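Local coordinates for protein glutamate--tRNA ligase (Elizabethkingia anophelis, PDB 6B1Z) that probably attaches glutamate to its cognate tRNA in an ATP-dependent reaction, as a class I glutamyl-tRNA synthetase, at residues A254-L268 / D335-S347. Sequence-based numbering, arbitrary orientation.
Sequences AHLSLILKPEGKGKL and DLNKVHKAGARFS. With EDO (1,2-ethanediol), chain R; EDO (1,2-ethanediol), chain T; FMT (formic acid), chain D.
The carbonyl oxygen of Gly264 is gripped by both terminal nitrogens of the Arg345 guanidinium. Segment 254-268, which holds Gly264, leaves the parallel strand 252-256 of the class I catalytic domain and runs into the KLSKR sequence starting at Lys267, a KMSKS-type signature. Arg345 NH1 lies 2.5 Å from Gly264 O, a short bond in the carbonyl plane and on a lone pair. Arg345 NH2 reaches Gly264 O at 3.0 Å, but from above that plane. Arg345 NH1 also donates to Lys261 O at 2.9 Å. Both acceptors lie near the guanidinium plane, which fixes the rotation of the group. With Arg345 CG beside the backbone N (chi1 -75°), the chain, extended from CG to NE, passes the carbonyl oxygens of Lys261 and Pro262 to reach Gly264.

Segment 335-347 runs alongside in the same direction, toward helix 348-361. A single parallel bridge joins the two at Leu260 and Arg345. Leu260 N donates to Ala344 O (2.8 Å), and Phe346 N donates to Leu260 O (2.9 Å). Both bonds are nearly straight.

Phe346 is buried beside this bridge. Phe346 CB packs 4.0 Å from Leu268 CD1 and also touches Ile259 CG2. Pro262 CG approaches the ring at its edge. Phe278 also meets the ring, and Leu26 of helix 26-41 touches the side chain. Pro262 CA makes a CA-H...O contact with Phe346 O at 3.2 Å.

At the end of strand 252-256, Leu256 CD2 meets Val339 CG1. Just after the strand, water 1 bridges Ser257 O and Ala344 N. O1 of the chain R 1,2-ethanediol, probably from the crystallisation liquor, accepts from Ser257 N and donates to His340 O. Ser257 OG donates to Lys341 O at 2.5 Å, with the hydroxyl oxygen 26° out of the carbonyl plane.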
loop_
_atom_site.group_PDB
_atom_site.type_symbol
_atom_site.label_atom_id
_atom_site.label_comp_id
_atom_site.label_asym_id
_atom_site.label_seq_id
_atom_site.Cartn_x
_atom_site.Cartn_y
_atom_site.Cartn_z
ATOM N N ALA A 254 -3.763 -19.512 2.731
ATOM C CA ALA A 254 -3.460 -18.646 3.870
ATOM C C ALA A 254 -4.266 -17.368 3.708
ATOM O O ALA A 254 -4.079 -16.648 2.722
ATOM C CB ALA A 254 -1.962 -18.328 3.943
ATOM N N HIS A 255 -5.150 -17.080 4.660
ATOM C CA HIS A 255 -6.044 -15.930 4.572
ATOM C C HIS A 255 -5.600 -14.860 5.559
ATOM O O HIS A 255 -5.586 -15.089 6.775
ATOM C CB HIS A 255 -7.492 -16.347 4.812
ATOM C CG HIS A 255 -8.101 -17.037 3.634
ATOM N ND1 HIS A 255 -7.920 -18.385 3.388
ATOM C CD2 HIS A 255 -8.878 -16.571 2.627
ATOM C CE1 HIS A 255 -8.563 -18.715 2.280
ATOM N NE2 HIS A 255 -9.150 -17.631 1.795
ATOM N N LEU A 256 -5.239 -13.695 5.026
ATOM C CA LEU A 256 -4.725 -12.581 5.811
ATOM C C LEU A 256 -5.863 -11.702 6.318
ATOM O O LEU A 256 -6.725 -11.274 5.544
ATOM C CB LEU A 256 -3.763 -11.764 4.947
ATOM C CG LEU A 256 -2.636 -12.572 4.298
ATOM C CD1 LEU A 256 -1.928 -11.734 3.229
ATOM C CD2 LEU A 256 -1.629 -13.025 5.362
ATOM N N SER A 257 -5.856 -11.418 7.613
ATOM C CA SER A 257 -6.918 -10.611 8.202
ATOM C C SER A 257 -6.829 -9.168 7.711
ATOM O O SER A 257 -5.738 -8.638 7.490
ATOM C CB SER A 257 -6.832 -10.672 9.729
ATOM O OG SER A 257 -7.016 -12.019 10.162
ATOM N N LEU A 258 -7.990 -8.536 7.530
ATOM C CA LEU A 258 -8.022 -7.165 7.028
ATOM C C LEU A 258 -7.287 -6.221 7.974
ATOM O O LEU A 258 -7.338 -6.374 9.196
ATOM C CB LEU A 258 -9.476 -6.708 6.854
ATOM C CG LEU A 258 -10.271 -7.516 5.821
ATOM C CD1 LEU A 258 -11.731 -7.073 5.801
ATOM C CD2 LEU A 258 -9.655 -7.395 4.441
ATOM N N ILE A 259 -6.586 -5.252 7.385
ATOM C CA ILE A 259 -5.918 -4.208 8.152
ATOM C C ILE A 259 -6.969 -3.357 8.846
ATOM O O ILE A 259 -7.975 -2.966 8.241
ATOM C CB ILE A 259 -5.025 -3.371 7.228
ATOM C CG1 ILE A 259 -3.940 -4.258 6.600
ATOM C CG2 ILE A 259 -4.421 -2.186 7.993
ATOM C CD1 ILE A 259 -3.191 -3.625 5.441
ATOM N N LEU A 260 -6.745 -3.075 10.122
ATOM C CA LEU A 260 -7.723 -2.365 10.928
ATOM C C LEU A 260 -7.493 -0.850 10.895
ATOM O O LEU A 260 -6.407 -0.358 10.569
ATOM C CB LEU A 260 -7.686 -2.886 12.364
ATOM C CG LEU A 260 -7.925 -4.392 12.490
ATOM C CD1 LEU A 260 -7.753 -4.825 13.924
ATOM C CD2 LEU A 260 -9.314 -4.760 11.989
ATOM N N LYS A 261 -8.552 -0.115 11.241
ATOM C CA LYS A 261 -8.476 1.338 11.308
ATOM C C LYS A 261 -7.450 1.775 12.351
ATOM O O LYS A 261 -7.174 1.050 13.315
ATOM C CB LYS A 261 -9.838 1.927 11.676
ATOM C CG LYS A 261 -10.854 1.870 10.570
ATOM C CD LYS A 261 -12.087 2.686 10.941
ATOM C CE LYS A 261 -13.176 2.536 9.901
ATOM N NZ LYS A 261 -12.685 2.897 8.542
ATOM N N PRO A 262 -6.882 2.974 12.201
ATOM C CA PRO A 262 -5.925 3.441 13.217
ATOM C C PRO A 262 -6.538 3.554 14.598
ATOM O O PRO A 262 -5.867 3.281 15.601
ATOM C CB PRO A 262 -5.484 4.811 12.681
ATOM C CG PRO A 262 -5.783 4.781 11.225
ATOM C CD PRO A 262 -7.008 3.916 11.075
ATOM N N GLU A 263 -7.799 3.956 14.676
ATOM C CA GLU A 263 -8.479 4.126 15.952
ATOM C C GLU A 263 -9.934 3.729 15.781
ATOM O O GLU A 263 -10.526 3.948 14.719
ATOM C CB GLU A 263 -8.351 5.578 16.469
ATOM C CG GLU A 263 -6.926 5.932 16.931
ATOM C CD GLU A 263 -6.683 7.427 17.109
ATOM O OE1 GLU A 263 -7.644 8.213 16.976
ATOM O OE2 GLU A 263 -5.521 7.809 17.380
ATOM N N GLY A 264 -10.498 3.128 16.824
ATOM C CA GLY A 264 -11.872 2.690 16.778
ATOM C C GLY A 264 -12.037 1.321 16.144
ATOM O O GLY A 264 -11.075 0.626 15.794
ATOM N N LYS A 265 -13.303 0.935 15.999
ATOM C CA LYS A 265 -13.671 -0.327 15.378
ATOM C C LYS A 265 -13.711 -0.190 13.855
ATOM O O LYS A 265 -13.834 0.909 13.305
ATOM C CB LYS A 265 -15.031 -0.800 15.898
ATOM N N GLY A 266 -13.588 -1.323 13.172
ATOM C CA GLY A 266 -13.723 -1.383 11.729
ATOM C C GLY A 266 -12.385 -1.568 11.026
ATOM O O GLY A 266 -11.319 -1.625 11.640
ATOM N N LYS A 267 -12.468 -1.663 9.701
ATOM C CA LYS A 267 -11.316 -1.924 8.851
ATOM C C LYS A 267 -10.808 -0.635 8.210
ATOM O O LYS A 267 -11.549 0.338 8.046
ATOM C CB LYS A 267 -11.671 -2.943 7.765
ATOM N N LEU A 268 -9.527 -0.644 7.836
ATOM C CA LEU A 268 -8.923 0.521 7.196
ATOM C C LEU A 268 -9.607 0.828 5.869
ATOM O O LEU A 268 -9.875 -0.069 5.065
ATOM C CB LEU A 268 -7.427 0.287 6.956
ATOM C CG LEU A 268 -6.650 1.437 6.301
ATOM C CD1 LEU A 268 -6.487 2.594 7.288
ATOM C CD2 LEU A 268 -5.293 0.981 5.771
ATOM N N ASP A 335 8.420 -16.144 7.747
ATOM C CA ASP A 335 7.785 -17.420 8.049
ATOM C C ASP A 335 6.285 -17.176 8.047
ATOM O O ASP A 335 5.765 -16.487 8.929
ATOM C CB ASP A 335 8.264 -17.961 9.395
ATOM C CG ASP A 335 7.712 -19.336 9.709
ATOM O OD1 ASP A 335 6.818 -19.827 8.981
ATOM O OD2 ASP A 335 8.188 -19.931 10.698
ATOM N N LEU A 336 5.601 -17.721 7.041
ATOM C CA LEU A 336 4.166 -17.516 6.908
ATOM C C LEU A 336 3.415 -18.028 8.129
ATOM O O LEU A 336 2.352 -17.496 8.474
ATOM C CB LEU A 336 3.684 -18.211 5.634
ATOM C CG LEU A 336 2.306 -17.917 5.067
ATOM C CD1 LEU A 336 2.116 -16.425 4.800
ATOM C CD2 LEU A 336 2.136 -18.744 3.808
ATOM N N ASN A 337 3.965 -19.036 8.813
ATOM C CA ASN A 337 3.337 -19.570 10.017
ATOM C C ASN A 337 3.439 -18.614 11.198
ATOM O O ASN A 337 2.819 -18.879 12.233
ATOM C CB ASN A 337 3.953 -20.929 10.387
ATOM C CG ASN A 337 3.740 -21.987 9.315
ATOM O OD1 ASN A 337 2.636 -22.157 8.785
ATOM N ND2 ASN A 337 4.805 -22.707 8.985
ATOM N N LYS A 338 4.204 -17.527 11.070
ATOM C CA LYS A 338 4.348 -16.501 12.094
ATOM C C LYS A 338 3.492 -15.266 11.835
ATOM O O LYS A 338 3.510 -14.337 12.646
ATOM C CB LYS A 338 5.819 -16.079 12.218
ATOM N N VAL A 339 2.766 -15.217 10.719
ATOM C CA VAL A 339 1.844 -14.115 10.470
ATOM C C VAL A 339 0.638 -14.256 11.393
ATOM O O VAL A 339 0.069 -15.347 11.528
ATOM C CB VAL A 339 1.430 -14.106 8.992
ATOM C CG1 VAL A 339 0.366 -13.039 8.715
ATOM C CG2 VAL A 339 2.659 -13.857 8.112
ATOM N N HIS A 340 0.240 -13.150 12.027
ATOM C CA HIS A 340 -0.808 -13.196 13.040
ATOM C C HIS A 340 -2.182 -13.407 12.417
ATOM O O HIS A 340 -2.480 -12.903 11.332
ATOM C CB HIS A 340 -0.821 -11.905 13.858
ATOM C CG HIS A 340 0.456 -11.637 14.590
ATOM N ND1 HIS A 340 0.969 -12.501 15.533
ATOM C CD2 HIS A 340 1.317 -10.594 14.524
ATOM C CE1 HIS A 340 2.096 -12.007 16.012
ATOM N NE2 HIS A 340 2.330 -10.850 15.417
ATOM N N LYS A 341 -3.015 -14.183 13.120
ATOM C CA LYS A 341 -4.427 -14.299 12.777
ATOM C C LYS A 341 -5.197 -13.030 13.128
ATOM O O LYS A 341 -6.152 -12.670 12.431
ATOM C CB LYS A 341 -5.024 -15.506 13.510
ATOM C CG LYS A 341 -6.486 -15.793 13.232
ATOM C CD LYS A 341 -6.930 -17.055 13.980
ATOM C CE LYS A 341 -8.357 -17.454 13.620
ATOM N NZ LYS A 341 -8.807 -18.660 14.365
ATOM N N ALA A 342 -4.794 -12.338 14.187
ATOM C CA ALA A 342 -5.476 -11.110 14.576
ATOM C C ALA A 342 -5.193 -9.996 13.571
ATOM O O ALA A 342 -4.096 -9.905 13.014
ATOM C CB ALA A 342 -5.035 -10.678 15.974
ATOM N N GLY A 343 -6.195 -9.153 13.333
ATOM C CA GLY A 343 -5.972 -7.975 12.511
ATOM C C GLY A 343 -4.971 -7.028 13.143
ATOM O O GLY A 343 -4.817 -6.964 14.365
ATOM N N ALA A 344 -4.281 -6.281 12.282
ATOM C CA ALA A 344 -3.284 -5.300 12.694
ATOM C C ALA A 344 -3.811 -3.907 12.379
ATOM O O ALA A 344 -4.290 -3.666 11.268
ATOM C CB ALA A 344 -1.956 -5.549 11.969
ATOM N N ARG A 345 -3.716 -2.994 13.343
ATOM C CA ARG A 345 -4.130 -1.611 13.116
ATOM C C ARG A 345 -3.097 -0.866 12.283
ATOM O O ARG A 345 -1.891 -0.924 12.563
ATOM C CB ARG A 345 -4.327 -0.868 14.437
ATOM C CG ARG A 345 -5.582 -1.234 15.190
ATOM C CD ARG A 345 -5.835 -0.190 16.272
ATOM N NE ARG A 345 -6.955 -0.532 17.140
ATOM C CZ ARG A 345 -8.218 -0.179 16.913
ATOM N NH1 ARG A 345 -8.533 0.527 15.836
ATOM N NH2 ARG A 345 -9.167 -0.526 17.770
ATOM N N PHE A 346 -3.566 -0.142 11.272
ATOM C CA PHE A 346 -2.661 0.752 10.566
ATOM C C PHE A 346 -2.243 1.896 11.485
ATOM O O PHE A 346 -3.047 2.403 12.268
ATOM C CB PHE A 346 -3.319 1.324 9.310
ATOM C CG PHE A 346 -2.434 2.296 8.594
ATOM C CD1 PHE A 346 -1.363 1.842 7.841
ATOM C CD2 PHE A 346 -2.624 3.664 8.737
ATOM C CE1 PHE A 346 -0.510 2.738 7.209
ATOM C CE2 PHE A 346 -1.769 4.565 8.109
ATOM C CZ PHE A 346 -0.719 4.103 7.349
ATOM N N SER A 347 -0.978 2.327 11.369
ATOM C CA SER A 347 -0.454 3.442 12.164
ATOM C C SER A 347 0.267 4.424 11.254
ATOM O O SER A 347 1.336 4.115 10.718
ATOM C CB SER A 347 0.493 2.941 13.259
ATOM O OG SER A 347 1.105 4.014 13.972
HETATM C C1 EDO R . -2.738 -10.847 8.622
HETATM O O1 EDO R . -3.539 -11.941 9.102
HETATM C C2 EDO R . -2.145 -10.116 9.820
HETATM O O2 EDO R . -3.222 -9.470 10.516
HETATM C C1 EDO T . -1.783 -14.091 16.481
HETATM O O1 EDO T . -3.087 -13.503 16.358
HETATM C C2 EDO T . -1.843 -15.604 16.306
HETATM O O2 EDO T . -2.121 -15.946 14.942
HETATM C C FMT D . -1.500 6.477 14.740
HETATM O O1 FMT D . -1.035 7.032 13.744
HETATM O O2 FMT D . -1.183 5.351 15.126
HETATM O O HOH W 1 -4.255 -7.199 9.513
HETATM O O HOH W 2 -2.923 2.818 15.101
#